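Local coordinates for extracellular solute-binding protein family 5 (Brucella melitensis, PDB 4ONY) that probably captures peptides or related solutes in the periplasm and delivers them to an ABC transporter for import into the cell, at residues S46-V51 / S253-R258; S262-F267 / Y287-V292; I271-I276 / D572-P577. One frame throughout, in Å; residues are numbered along the deposited sequence.

Contact 1: S46-V51 / S253-R258; sequences SLTVGV and SIEYYR. With P4G (1-ethoxy-2-(2-ethoxyethoxy)ethane), chain D.
Five backbone hydrogen bonds zip L47, V49 and V51 to S253, E255 and Y257. They begin with S253 N to L47 O (2.9 Å), and V49 and V51 each donate and accept on the same side. Between them run CA-H...O contacts, such as T48 CA to S253 O at 3.3 Å. The pairing is parallel, and strand 46-52 is an edge strand of a mixed four-stranded sheet, with 226-231 on the far side of 251-257.

The apolar face carries V49, V51, I254 and Y256. V51 CG2 sits between the backbone N and the carbonyl carbon (chi1 of the residue -58°), which lays this methyl over the Y256 ring in a CH-pi contact, 3.6 Å from the centroid. Its other methyl, CG1, meets I254 CG2 at 4.1 Å.

On the other face the contacts are partly polar. T48 CG2 packs against E255 CD (4.0 Å), whose carboxylate is salt-bridged to R226. A water links L47 O, T48 OG1 and S253 OG, lying 2.6 Å from S253 OG. The Y257 ring takes the ether ligand P4G over one face, with Y257 CE2 3.5 Å from P4G C3, while V51 O lies at the ring edge.

Contact 2: S262-F267 / Y287-V292; sequences SLFESF and YDFPAV
F264 turns the edge of its ring onto the face of Y287 in a T-shaped pair, with the centroids 5.2 Å apart and the planes inclined at 67°. The touching is done by F264 CE1, which comes within 3.6 Å of Y287 CZ, so the phenylalanine rim bears on the hydroxyl end of the tyrosine and not on the middle of its ring. Different rotamers bring the rings together although F264 CA and Y287 CA are 10.2 Å apart: F264 has CG anti to the backbone N (chi1 -174°), while Y287 has it anti to the carbonyl carbon (chi1 -72°).

F267, one helical turn further on, presents CE2 to both aromatic residues of 287-292. It approaches Y287 CE2 at 4.4 Å and F289 CZ at 4.2 Å, and the latter contact falls at the edge of the F289 ring. F289 also reaches F264, its CE1 standing 4.4 Å from F264 CZ. Four buried rings are thus joined in a small aromatic cluster with no hydrogen bond across it. The polar end of Y287 is satisfied from outside, by E277. F289 itself takes the N-cap position of the short helix 290-293.

The cluster lies between helix 260-268 and the segment leading into helix 290-293. Strands 274-277, 566-571 and 297-302 form a three-stranded antiparallel sheet beside it: F275 meets both F264 and Y287, A569 touches F267 and Y287, and V297 touches F267.

Contact 3: I271-I276 / D572-P577; sequences ILDIFI and DRIEHP
R573 grips D273 side-on, NE and NH2 both donating to the single oxygen OD1, each at 2.8 Å. The arginine holds CG between its backbone N and carbonyl carbon (chi1 64°) and then runs extended as far as NE, which carries the guanidinium across to the aspartate. OD1 lies in the guanidinium plane, but the carboxylate is turned steeply against it, the two planes 78° apart. The two N-H groups therefore reach the oxygen differently: NH2 meets it nearly in line with its C-O bond, whereas NE comes from the anti side and 33° out of the carboxylate plane.

Next to the salt bridge, I574 packs its CG1 against D273 CB at 3.8 Å, with CD1 at 4.0 Å from the same carbon. Its CG1 branch is anti to the carbonyl carbon and CG2 anti to the backbone N; CG2 looks toward I274 CG2, a looser apolar contact at 4.4 Å. This joins the start of strand 274-277 to the short strand 574-575, which follows strand 566-571, the central strand of the three-stranded sheet to which 274-277 also belongs.

The second carboxylate oxygen, OD2, takes a hydrogen bond from T48 N, and the R573 guanidinium also makes a cation-pi contact with W571. With one oxygen given to the arginine and the other to a backbone N-H, the buried D273 carboxylate is fixed in rotation and probably stays ionised.

The three contacts adjoin one another, their centres 12 to 15 Å apart; strand 251-257, helix 260-268 and strand 274-277, which carry one segment of each, follow one another in the chain. Contacts 1 and 3 join where T48 N lies 2.7 Å from D273 OD2. Contact 1 meets contact 2 through Y257 OH and S266 OG, also 2.7 Å apart, and L263 of the same helix packs on G50. Contacts 2 and 3 share a probable backbone bond, S266 O to I271 N (3.0 Å). P4G lies against contact 1; the side chain of L272 in contact 3 is about 7 Å from P4G, and that of F267 in contact 2 about 11 Å.

Contact 1: S46-V51 / S253-R258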
loop_
_atom_site.group_PDB
_atom_site.type_symbol
_atom_site.label_atom_id
_atom_site.label_comp_id
_atom_site.label_asym_id
_atom_site.label_seq_id
_atom_site.Cartn_x
_atom_site.Cartn_y
_atom_site.Cartn_z
ATOM N N SER A 46 -19.674 -3.932 20.622
ATOM C CA SER A 46 -19.506 -4.288 19.234
ATOM C C SER A 46 -19.021 -3.124 18.371
ATOM O O SER A 46 -19.062 -1.962 18.783
ATOM C CB SER A 46 -20.853 -4.810 18.709
ATOM O OG SER A 46 -21.777 -3.753 18.699
ATOM N N LEU A 47 -18.598 -3.474 17.161
ATOM C CA LEU A 47 -18.206 -2.514 16.141
ATOM C C LEU A 47 -18.938 -2.901 14.860
ATOM O O LEU A 47 -18.998 -4.081 14.534
ATOM C CB LEU A 47 -16.713 -2.581 15.909
ATOM C CG LEU A 47 -16.157 -1.694 14.784
ATOM C CD1 LEU A 47 -16.190 -0.249 15.225
ATOM C CD2 LEU A 47 -14.743 -2.103 14.379
ATOM N N THR A 48 -19.552 -1.936 14.200
ATOM C CA THR A 48 -20.226 -2.141 12.930
ATOM C C THR A 48 -19.630 -1.176 11.917
ATOM O O THR A 48 -19.557 0.037 12.171
ATOM C CB THR A 48 -21.759 -1.939 13.069
ATOM O OG1 THR A 48 -22.257 -2.824 14.079
ATOM C CG2 THR A 48 -22.481 -2.258 11.766
ATOM N N VAL A 49 -19.103 -1.713 10.820
ATOM C CA VAL A 49 -18.468 -0.872 9.808
ATOM C C VAL A 49 -19.077 -1.183 8.474
ATOM O O VAL A 49 -19.606 -2.281 8.299
ATOM C CB VAL A 49 -16.952 -1.100 9.730
ATOM C CG1 VAL A 49 -16.318 -0.873 11.093
ATOM C CG2 VAL A 49 -16.626 -2.529 9.280
ATOM N N GLY A 50 -18.970 -0.237 7.542
ATOM C CA GLY A 50 -19.497 -0.389 6.192
ATOM C C GLY A 50 -18.391 -0.477 5.154
ATOM O O GLY A 50 -17.317 0.088 5.342
ATOM N N VAL A 51 -18.641 -1.207 4.077
ATOM C CA VAL A 51 -17.760 -1.226 2.887
ATOM C C VAL A 51 -18.636 -1.153 1.643
ATOM O O VAL A 51 -19.795 -1.589 1.679
ATOM C CB VAL A 51 -16.862 -2.499 2.771
ATOM C CG1 VAL A 51 -15.984 -2.657 3.994
ATOM C CG2 VAL A 51 -17.687 -3.771 2.626
ATOM N N SER A 253 -19.383 -6.489 12.934
ATOM C CA SER A 253 -20.243 -6.681 11.754
ATOM C C SER A 253 -19.729 -5.799 10.648
ATOM O O SER A 253 -19.446 -4.613 10.849
ATOM C CB SER A 253 -21.719 -6.372 12.062
ATOM O OG SER A 253 -22.176 -7.037 13.244
ATOM N N ILE A 254 -19.548 -6.405 9.490
ATOM C CA ILE A 254 -19.181 -5.702 8.272
ATOM C C ILE A 254 -20.393 -5.723 7.327
ATOM O O ILE A 254 -20.809 -6.795 6.836
ATOM C CB ILE A 254 -17.954 -6.370 7.616
ATOM C CG1 ILE A 254 -16.850 -6.518 8.669
ATOM C CG2 ILE A 254 -17.477 -5.575 6.401
ATOM C CD1 ILE A 254 -15.551 -7.134 8.144
ATOM N N GLU A 255 -20.955 -4.535 7.103
ATOM C CA GLU A 255 -22.107 -4.327 6.226
ATOM C C GLU A 255 -21.700 -3.805 4.875
ATOM O O GLU A 255 -20.724 -3.032 4.748
ATOM C CB GLU A 255 -23.077 -3.372 6.876
ATOM C CG GLU A 255 -23.661 -3.985 8.116
ATOM C CD GLU A 255 -24.831 -3.246 8.670
ATOM O OE1 GLU A 255 -25.114 -2.095 8.257
ATOM O OE2 GLU A 255 -25.478 -3.839 9.552
ATOM N N TYR A 256 -22.429 -4.239 3.855
ATOM C CA TYR A 256 -22.089 -3.944 2.501
ATOM C C TYR A 256 -23.101 -2.959 1.908
ATOM O O TYR A 256 -24.294 -3.133 2.088
ATOM C CB TYR A 256 -22.024 -5.256 1.704
ATOM C CG TYR A 256 -20.741 -6.057 1.938
ATOM C CD1 TYR A 256 -20.562 -6.804 3.094
ATOM C CD2 TYR A 256 -19.705 -6.030 1.038
ATOM C CE1 TYR A 256 -19.402 -7.542 3.298
ATOM C CE2 TYR A 256 -18.566 -6.756 1.229
ATOM C CZ TYR A 256 -18.417 -7.517 2.366
ATOM O OH TYR A 256 -17.276 -8.251 2.573
ATOM N N TYR A 257 -22.595 -1.922 1.232
ATOM C CA TYR A 257 -23.403 -0.850 0.674
ATOM C C TYR A 257 -23.121 -0.703 -0.829
ATOM O O TYR A 257 -22.039 -1.036 -1.290
ATOM C CB TYR A 257 -23.114 0.480 1.391
ATOM C CG TYR A 257 -23.604 0.463 2.799
ATOM C CD1 TYR A 257 -22.848 -0.148 3.807
ATOM C CD2 TYR A 257 -24.873 0.936 3.118
ATOM C CE1 TYR A 257 -23.341 -0.236 5.105
ATOM C CE2 TYR A 257 -25.369 0.855 4.408
ATOM C CZ TYR A 257 -24.600 0.243 5.401
ATOM O OH TYR A 257 -25.143 0.166 6.706
ATOM N N ARG A 258 -24.096 -0.202 -1.583
ATOM C CA ARG A 258 -23.934 -0.115 -3.028
ATOM C C ARG A 258 -23.076 1.065 -3.432
ATOM O O ARG A 258 -22.613 1.073 -4.527
ATOM C CB ARG A 258 -25.248 -0.020 -3.735
ATOM C CG ARG A 258 -25.965 1.314 -3.562
ATOM C CD ARG A 258 -27.390 1.145 -4.002
ATOM N NE ARG A 258 -28.094 2.406 -4.124
ATOM C CZ ARG A 258 -29.000 2.879 -3.281
ATOM N NH1 ARG A 258 -29.324 2.207 -2.189
ATOM N NH2 ARG A 258 -29.575 4.069 -3.537
HETATM C C8 P4G D . -31.271 -6.756 8.351
HETATM C C7 P4G D . -30.876 -7.463 7.053
HETATM O O4 P4G D . -30.566 -6.640 5.884
HETATM C C6 P4G D . -29.933 -5.346 5.986
HETATM C C5 P4G D . -28.572 -5.313 5.269
HETATM O O3 P4G D . -27.954 -4.024 5.448
HETATM C C4 P4G D . -26.926 -3.725 4.533
HETATM C C3 P4G D . -27.037 -2.250 4.194
HETATM O O2 P4G D . -27.732 -2.050 2.961
HETATM C C2 P4G D . -28.185 -0.693 2.775
HETATM C C1 P4G D . -29.659 -0.433 3.033
HETATM O O HOH W 1 -21.654 -5.675 15.371
#

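Contact 2: S262-F267 / Y287-V292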
loop_
_atom_site.group_PDB
_atom_site.type_symbol
_atom_site.label_atom_id
_atom_site.label_comp_id
_atom_site.label_asym_id
_atom_site.label_seq_id
_atom_site.Cartn_x
_atom_site.Cartn_y
_atom_site.Cartn_z
ATOM N N SER A 262 -24.815 6.025 0.358
ATOM C CA SER A 262 -25.634 5.105 1.140
ATOM C C SER A 262 -24.922 4.740 2.453
ATOM O O SER A 262 -25.519 4.721 3.514
ATOM C CB SER A 262 -25.880 3.828 0.297
ATOM O OG SER A 262 -26.694 2.914 1.022
ATOM N N LEU A 263 -23.627 4.475 2.340
ATOM C CA LEU A 263 -22.794 4.115 3.467
ATOM C C LEU A 263 -22.732 5.302 4.467
ATOM O O LEU A 263 -23.020 5.135 5.661
ATOM C CB LEU A 263 -21.410 3.724 2.963
ATOM C CG LEU A 263 -20.543 2.849 3.886
ATOM C CD1 LEU A 263 -19.478 2.148 3.062
ATOM C CD2 LEU A 263 -19.882 3.673 4.983
ATOM N N PHE A 264 -22.429 6.492 3.946
ATOM C CA PHE A 264 -22.344 7.712 4.742
ATOM C C PHE A 264 -23.658 8.004 5.475
ATOM O O PHE A 264 -23.652 8.280 6.663
ATOM C CB PHE A 264 -21.915 8.882 3.849
ATOM C CG PHE A 264 -21.641 10.179 4.572
ATOM C CD1 PHE A 264 -20.608 10.278 5.488
ATOM C CD2 PHE A 264 -22.394 11.327 4.284
ATOM C CE1 PHE A 264 -20.349 11.475 6.135
ATOM C CE2 PHE A 264 -22.131 12.530 4.946
ATOM C CZ PHE A 264 -21.086 12.604 5.855
ATOM N N GLU A 265 -24.785 7.878 4.793
ATOM C CA GLU A 265 -26.085 8.085 5.434
ATOM C C GLU A 265 -26.307 7.106 6.597
ATOM O O GLU A 265 -26.871 7.457 7.637
ATOM C CB GLU A 265 -27.230 7.977 4.426
ATOM C CG GLU A 265 -27.336 9.149 3.472
ATOM C CD GLU A 265 -27.568 10.473 4.181
ATOM O OE1 GLU A 265 -28.406 10.496 5.116
ATOM O OE2 GLU A 265 -26.892 11.468 3.826
ATOM N N SER A 266 -25.870 5.868 6.417
ATOM C CA SER A 266 -26.051 4.864 7.465
ATOM C C SER A 266 -25.129 5.193 8.681
ATOM O O SER A 266 -25.517 4.971 9.839
ATOM C CB SER A 266 -25.738 3.495 6.889
ATOM O OG SER A 266 -26.010 2.459 7.807
ATOM N N PHE A 267 -23.924 5.737 8.419
ATOM C CA PHE A 267 -23.071 6.288 9.473
ATOM C C PHE A 267 -23.785 7.431 10.222
ATOM O O PHE A 267 -23.778 7.461 11.461
ATOM C CB PHE A 267 -21.737 6.790 8.924
ATOM C CG PHE A 267 -20.893 7.518 9.950
ATOM C CD1 PHE A 267 -20.360 6.841 11.031
ATOM C CD2 PHE A 267 -20.650 8.859 9.833
ATOM C CE1 PHE A 267 -19.612 7.498 11.992
ATOM C CE2 PHE A 267 -19.878 9.528 10.769
ATOM C CZ PHE A 267 -19.365 8.853 11.857
ATOM N N TYR A 287 -19.916 17.321 7.227
ATOM C CA TYR A 287 -19.966 16.883 8.606
ATOM C C TYR A 287 -20.539 17.996 9.483
ATOM O O TYR A 287 -20.138 18.177 10.623
ATOM C CB TYR A 287 -18.576 16.428 9.088
ATOM C CG TYR A 287 -18.110 15.108 8.499
ATOM C CD1 TYR A 287 -17.641 15.034 7.210
ATOM C CD2 TYR A 287 -18.146 13.923 9.237
ATOM C CE1 TYR A 287 -17.230 13.821 6.672
ATOM C CE2 TYR A 287 -17.730 12.717 8.699
ATOM C CZ TYR A 287 -17.249 12.680 7.422
ATOM O OH TYR A 287 -16.824 11.491 6.849
ATOM N N ASP A 288 -21.473 18.738 8.911
ATOM C CA ASP A 288 -22.213 19.794 9.598
ATOM C C ASP A 288 -23.545 19.276 10.177
ATOM O O ASP A 288 -24.472 20.008 10.276
ATOM C CB ASP A 288 -22.492 20.974 8.620
ATOM C CG ASP A 288 -23.182 20.539 7.291
ATOM O OD1 ASP A 288 -23.267 19.329 6.978
ATOM O OD2 ASP A 288 -23.580 21.412 6.505
ATOM N N PHE A 289 -23.656 18.022 10.531
ATOM C CA PHE A 289 -24.899 17.473 11.077
ATOM C C PHE A 289 -24.825 17.459 12.609
ATOM O O PHE A 289 -23.737 17.599 13.169
ATOM C CB PHE A 289 -25.208 16.091 10.484
ATOM C CG PHE A 289 -24.124 15.066 10.666
ATOM C CD1 PHE A 289 -23.108 14.945 9.749
ATOM C CD2 PHE A 289 -24.168 14.173 11.721
ATOM C CE1 PHE A 289 -22.137 13.946 9.891
ATOM C CE2 PHE A 289 -23.193 13.189 11.875
ATOM C CZ PHE A 289 -22.188 13.068 10.952
ATOM N N PRO A 290 -25.983 17.415 13.287
ATOM C CA PRO A 290 -26.047 17.754 14.715
ATOM C C PRO A 290 -25.145 16.943 15.606
ATOM O O PRO A 290 -24.529 17.514 16.508
ATOM C CB PRO A 290 -27.511 17.483 15.073
ATOM C CG PRO A 290 -28.255 17.799 13.818
ATOM C CD PRO A 290 -27.338 17.320 12.694
ATOM N N ALA A 291 -25.050 15.641 15.356
ATOM C CA ALA A 291 -24.221 14.776 16.187
ATOM C C ALA A 291 -22.779 15.287 16.265
ATOM O O ALA A 291 -22.154 15.234 17.347
ATOM C CB ALA A 291 -24.255 13.341 15.681
ATOM N N VAL A 292 -22.270 15.826 15.144
ATOM C CA VAL A 292 -20.885 16.330 15.125
ATOM C C VAL A 292 -20.841 17.559 16.008
ATOM O O VAL A 292 -19.917 17.705 16.814
ATOM C CB VAL A 292 -20.379 16.722 13.707
ATOM C CG1 VAL A 292 -18.974 17.309 13.775
ATOM C CG2 VAL A 292 -20.421 15.533 12.785
#

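Contact 3: I271-I276 / D572-P577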
loop_
_atom_site.group_PDB
_atom_site.type_symbol
_atom_site.label_atom_id
_atom_site.label_comp_id
_atom_site.label_asym_id
_atom_site.label_seq_id
_atom_site.Cartn_x
_atom_site.Cartn_y
_atom_site.Cartn_z
ATOM N N ILE A 271 -26.053 3.675 12.521
ATOM C CA ILE A 271 -26.015 2.249 12.214
ATOM C C ILE A 271 -24.588 1.774 12.075
ATOM O O ILE A 271 -24.273 0.702 12.514
ATOM C CB ILE A 271 -26.823 1.941 10.946
ATOM C CG1 ILE A 271 -28.259 2.366 11.213
ATOM C CG2 ILE A 271 -26.769 0.461 10.615
ATOM C CD1 ILE A 271 -29.172 2.380 10.018
ATOM N N LEU A 272 -23.723 2.588 11.465
ATOM C CA LEU A 272 -22.319 2.310 11.415
ATOM C C LEU A 272 -21.624 3.141 12.484
ATOM O O LEU A 272 -21.994 4.300 12.688
ATOM C CB LEU A 272 -21.768 2.659 10.036
ATOM C CG LEU A 272 -22.483 1.948 8.886
ATOM C CD1 LEU A 272 -21.840 2.385 7.585
ATOM C CD2 LEU A 272 -22.433 0.426 9.061
ATOM N N ASP A 273 -20.609 2.574 13.130
ATOM C CA ASP A 273 -19.930 3.239 14.254
ATOM C C ASP A 273 -18.821 4.211 13.809
ATOM O O ASP A 273 -18.484 5.109 14.537
ATOM C CB ASP A 273 -19.295 2.193 15.168
ATOM C CG ASP A 273 -20.328 1.331 15.903
ATOM O OD1 ASP A 273 -21.276 1.889 16.441
ATOM O OD2 ASP A 273 -20.175 0.093 15.920
ATOM N N ILE A 274 -18.252 4.000 12.629
ATOM C CA ILE A 274 -17.168 4.829 12.114
ATOM C C ILE A 274 -17.345 5.034 10.621
ATOM O O ILE A 274 -18.137 4.345 9.983
ATOM C CB ILE A 274 -15.776 4.184 12.360
ATOM C CG1 ILE A 274 -15.627 2.879 11.567
ATOM C CG2 ILE A 274 -15.554 3.857 13.847
ATOM C CD1 ILE A 274 -14.224 2.340 11.503
ATOM N N PHE A 275 -16.625 6.004 10.087
ATOM C CA PHE A 275 -16.599 6.263 8.668
ATOM C C PHE A 275 -15.208 6.703 8.281
ATOM O O PHE A 275 -14.700 7.736 8.769
ATOM C CB PHE A 275 -17.637 7.340 8.256
ATOM C CG PHE A 275 -17.765 7.509 6.769
ATOM C CD1 PHE A 275 -16.906 8.352 6.090
ATOM C CD2 PHE A 275 -18.703 6.795 6.062
ATOM C CE1 PHE A 275 -16.948 8.479 4.731
ATOM C CE2 PHE A 275 -18.794 6.942 4.692
ATOM C CZ PHE A 275 -17.923 7.799 4.017
ATOM N N ILE A 276 -14.561 5.896 7.448
ATOM C CA ILE A 276 -13.162 6.156 7.070
ATOM C C ILE A 276 -13.254 7.083 5.849
ATOM O O ILE A 276 -13.825 6.680 4.834
ATOM C CB ILE A 276 -12.446 4.847 6.726
ATOM C CG1 ILE A 276 -12.326 3.981 7.977
ATOM C CG2 ILE A 276 -11.063 5.121 6.124
ATOM C CD1 ILE A 276 -11.862 2.559 7.722
ATOM N N ASP A 572 -18.833 8.470 19.582
ATOM C CA ASP A 572 -17.975 8.555 20.751
ATOM C C ASP A 572 -18.024 7.320 21.676
ATOM O O ASP A 572 -17.263 7.238 22.598
ATOM C CB ASP A 572 -18.248 9.857 21.529
ATOM C CG ASP A 572 -19.555 9.866 22.217
ATOM O OD1 ASP A 572 -20.363 8.926 22.121
ATOM O OD2 ASP A 572 -19.786 10.854 22.895
ATOM N N ARG A 573 -18.913 6.373 21.399
ATOM C CA ARG A 573 -18.888 5.062 22.020
ATOM C C ARG A 573 -17.723 4.179 21.540
ATOM O O ARG A 573 -17.502 3.088 22.065
ATOM C CB ARG A 573 -20.197 4.342 21.758
ATOM C CG ARG A 573 -20.425 4.046 20.285
ATOM C CD ARG A 573 -21.829 3.541 20.068
ATOM N NE ARG A 573 -22.137 3.366 18.645
ATOM C CZ ARG A 573 -23.056 4.048 17.981
ATOM N NH1 ARG A 573 -23.750 5.002 18.566
ATOM N NH2 ARG A 573 -23.246 3.790 16.715
ATOM N N ILE A 574 -16.985 4.641 20.538
ATOM C CA ILE A 574 -15.792 3.957 20.082
ATOM C C ILE A 574 -14.570 4.753 20.483
ATOM O O ILE A 574 -14.533 5.956 20.195
ATOM C CB ILE A 574 -15.780 3.850 18.546
ATOM C CG1 ILE A 574 -17.045 3.130 18.040
ATOM C CG2 ILE A 574 -14.527 3.127 18.065
ATOM C CD1 ILE A 574 -17.250 1.751 18.586
ATOM N N GLU A 575 -13.564 4.091 21.102
ATOM C CA GLU A 575 -12.319 4.751 21.494
ATOM C C GLU A 575 -11.082 4.043 20.950
ATOM O O GLU A 575 -11.169 2.912 20.441
ATOM C CB GLU A 575 -12.272 4.860 23.010
ATOM C CG GLU A 575 -13.411 5.742 23.520
ATOM C CD GLU A 575 -13.348 5.980 25.019
ATOM O OE1 GLU A 575 -12.581 5.277 25.704
ATOM O OE2 GLU A 575 -14.044 6.883 25.514
ATOM N N HIS A 576 -9.952 4.707 21.050
ATOM C CA HIS A 576 -8.682 4.163 20.559
ATOM C C HIS A 576 -7.533 4.625 21.437
ATOM O O HIS A 576 -7.678 5.605 22.185
ATOM C CB HIS A 576 -8.439 4.562 19.102
ATOM C CG HIS A 576 -8.379 6.036 18.891
ATOM N ND1 HIS A 576 -7.316 6.818 19.313
ATOM C CD2 HIS A 576 -9.260 6.882 18.305
ATOM C CE1 HIS A 576 -7.548 8.076 19.005
ATOM N NE2 HIS A 576 -8.709 8.139 18.380
ATOM N N PRO A 577 -6.393 3.928 21.356
ATOM C CA PRO A 577 -5.250 4.394 22.134
ATOM C C PRO A 577 -4.807 5.787 21.733
ATOM O O PRO A 577 -4.971 6.175 20.580
ATOM C CB PRO A 577 -4.148 3.384 21.810
ATOM C CG PRO A 577 -4.822 2.199 21.256
ATOM C CD PRO A 577 -6.083 2.701 20.614
#